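Local atomic coordinates of 5'-Methylthioadenosine Nucleosidase (Arabidopsis thaliana, PDB entry 2H8G), a protein that belongs to the phosphorylase superfamily of nucleosidases and phosphorylases and binds adenine in a pocket of its alpha/beta fold. Residues S27-V32 against K70-N75. Residues are numbered along the deposited sequence; the frame is centred on the assembly and turned at random.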
loop_
_atom_site.group_PDB
_atom_site.type_symbol
_atom_site.label_atom_id
_atom_site.label_comp_id
_atom_site.label_asym_id
_atom_site.label_seq_id
_atom_site.Cartn_x
_atom_site.Cartn_y
_atom_site.Cartn_z
ATOM N N SER A 27 -19.426 11.389 -16.512
ATOM C CA SER A 27 -19.409 10.538 -17.696
ATOM C C SER A 27 -18.736 9.190 -17.480
ATOM O O SER A 27 -19.004 8.238 -18.212
ATOM C CB SER A 27 -18.727 11.265 -18.858
ATOM O OG SER A 27 -17.364 11.522 -18.572
ATOM N N SER A 28 -17.866 9.101 -16.477
ATOM C CA SER A 28 -17.174 7.849 -16.209
ATOM C C SER A 28 -17.034 7.577 -14.720
ATOM O O SER A 28 -16.755 8.480 -13.932
ATOM C CB SER A 28 -15.785 7.857 -16.855
ATOM O OG SER A 28 -14.942 8.827 -16.256
ATOM N N VAL A 29 -17.229 6.318 -14.348
ATOM C CA VAL A 29 -17.126 5.894 -12.960
ATOM C C VAL A 29 -16.254 4.654 -12.894
ATOM O O VAL A 29 -16.362 3.770 -13.741
ATOM C CB VAL A 29 -18.506 5.528 -12.378
ATOM C CG1 VAL A 29 -18.360 5.086 -10.924
ATOM C CG2 VAL A 29 -19.454 6.711 -12.496
ATOM N N VAL A 30 -15.384 4.593 -11.892
ATOM C CA VAL A 30 -14.535 3.427 -11.706
ATOM C C VAL A 30 -14.841 2.817 -10.349
ATOM O O VAL A 30 -14.820 3.512 -9.332
ATOM C CB VAL A 30 -13.026 3.776 -11.726
ATOM C CG1 VAL A 30 -12.213 2.586 -11.223
ATOM C CG2 VAL A 30 -12.582 4.133 -13.138
ATOM N N PHE A 31 -15.164 1.529 -10.346
ATOM C CA PHE A 31 -15.409 0.810 -9.101
ATOM C C PHE A 31 -14.114 0.079 -8.786
ATOM O O PHE A 31 -13.566 -0.605 -9.650
ATOM C CB PHE A 31 -16.498 -0.259 -9.250
ATOM C CG PHE A 31 -17.901 0.262 -9.141
ATOM C CD1 PHE A 31 -18.513 0.889 -10.222
ATOM C CD2 PHE A 31 -18.625 0.105 -7.960
ATOM C CE1 PHE A 31 -19.828 1.350 -10.130
ATOM C CE2 PHE A 31 -19.941 0.564 -7.858
ATOM C CZ PHE A 31 -20.542 1.186 -8.946
ATOM N N VAL A 32 -13.614 0.241 -7.565
ATOM C CA VAL A 32 -12.416 -0.469 -7.142
ATOM C C VAL A 32 -12.972 -1.519 -6.190
ATOM O O VAL A 32 -13.549 -1.181 -5.154
ATOM C CB VAL A 32 -11.433 0.447 -6.395
ATOM C CG1 VAL A 32 -10.309 -0.387 -5.797
ATOM C CG2 VAL A 32 -10.862 1.485 -7.357
ATOM N N LYS A 70 -26.615 3.614 -19.920
ATOM C CA LYS A 70 -27.196 4.923 -20.178
ATOM C C LYS A 70 -26.120 5.906 -20.619
ATOM O O LYS A 70 -25.434 5.675 -21.614
ATOM C CB LYS A 70 -27.911 5.445 -18.928
ATOM C CG LYS A 70 -29.077 4.574 -18.486
ATOM C CD LYS A 70 -29.724 5.100 -17.217
ATOM C CE LYS A 70 -30.836 4.174 -16.748
ATOM N NZ LYS A 70 -31.465 4.647 -15.483
ATOM N N ASP A 71 -25.963 6.995 -19.875
ATOM C CA ASP A 71 -24.973 8.009 -20.216
ATOM C C ASP A 71 -23.698 7.901 -19.383
ATOM O O ASP A 71 -22.949 8.869 -19.257
ATOM C CB ASP A 71 -25.577 9.405 -20.038
ATOM C CG ASP A 71 -26.898 9.568 -20.769
ATOM O OD1 ASP A 71 -27.902 8.960 -20.336
ATOM O OD2 ASP A 71 -26.933 10.299 -21.782
ATOM N N LEU A 72 -23.446 6.723 -18.821
ATOM C CA LEU A 72 -22.258 6.527 -18.000
ATOM C C LEU A 72 -21.364 5.379 -18.443
ATOM O O LEU A 72 -21.838 4.281 -18.736
ATOM C CB LEU A 72 -22.653 6.287 -16.537
ATOM C CG LEU A 72 -23.159 7.453 -15.690
ATOM C CD1 LEU A 72 -23.606 6.924 -14.333
ATOM C CD2 LEU A 72 -22.057 8.488 -15.522
ATOM N N ARG A 73 -20.064 5.644 -18.490
ATOM C CA ARG A 73 -19.092 4.621 -18.831
ATOM C C ARG A 73 -18.776 3.988 -17.485
ATOM O O ARG A 73 -18.448 4.694 -16.533
ATOM C CB ARG A 73 -17.824 5.242 -19.420
ATOM C CG ARG A 73 -17.993 5.810 -20.819
ATOM C CD ARG A 73 -16.698 6.438 -21.314
ATOM N NE ARG A 73 -16.759 6.781 -22.733
ATOM C CZ ARG A 73 -16.866 5.888 -23.712
ATOM N NH1 ARG A 73 -16.923 4.593 -23.429
ATOM N NH2 ARG A 73 -16.916 6.287 -24.977
ATOM N N ILE A 74 -18.897 2.671 -17.395
ATOM C CA ILE A 74 -18.628 1.987 -16.139
ATOM C C ILE A 74 -17.414 1.082 -16.231
ATOM O O ILE A 74 -17.338 0.208 -17.091
ATOM C CB ILE A 74 -19.831 1.133 -15.695
ATOM C CG1 ILE A 74 -21.081 2.008 -15.594
ATOM C CG2 ILE A 74 -19.532 0.475 -14.349
ATOM C CD1 ILE A 74 -22.328 1.244 -15.222
ATOM N N ASN A 75 -16.462 1.304 -15.333
ATOM C CA ASN A 75 -15.259 0.495 -15.284
ATOM C C ASN A 75 -15.195 -0.139 -13.902
ATOM O O ASN A 75 -15.489 0.510 -12.901
ATOM C CB ASN A 75 -14.017 1.364 -15.518
ATOM C CG ASN A 75 -13.930 1.890 -16.940
ATOM O OD1 ASN A 75 -13.799 3.096 -17.163
ATOM N ND2 ASN A 75 -13.998 0.987 -17.909
HETATM O O HOH W 1 -13.242 6.110 -15.828
#
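Val-30 CG2 stands anti to its own carbonyl carbon (CG1 at chi1 168°), and this branch meets Asn-75 CB at 3.9 Å. Asn-75 CG lies anti to its carbonyl carbon (chi1 -69°), which carries OD1 to a water shared with Ser-28 OG. Both bonds to this water are weak. The Val-30 and Asn-75 side chains cross at a slant, on the face that Ser-28 and Arg-73 share. Helix 92-106 covers both through Leu-106.

Four backbone hydrogen bonds join the two segments, the first from Ser-27, just ahead of strand 28-32. Arg-73 N donates to Ser-27 O, Val-29 N to Arg-73 O, Asn-75 N to Val-29 O and Phe-31 N to Asn-75 O, all at 2.8 to 3.0 Å. That last carbonyl also takes a CA-H...O contact from Val-30 and lies at the edge of the Phe-31 ring.

On the other face, Phe-31 CD1 lies 4.3 Å from Ile-74 CG2. Val-29 CG2 lies 4.4 Å from Leu-72 CD2. Helix 233-259 packs on Phe-31, Leu-72 and Ile-74. Strand 110-119 pairs with the far edge of 28-32. The result is a parallel strand pair inside the mixed, helix-flanked sheet of the phosphorylase superfamily fold.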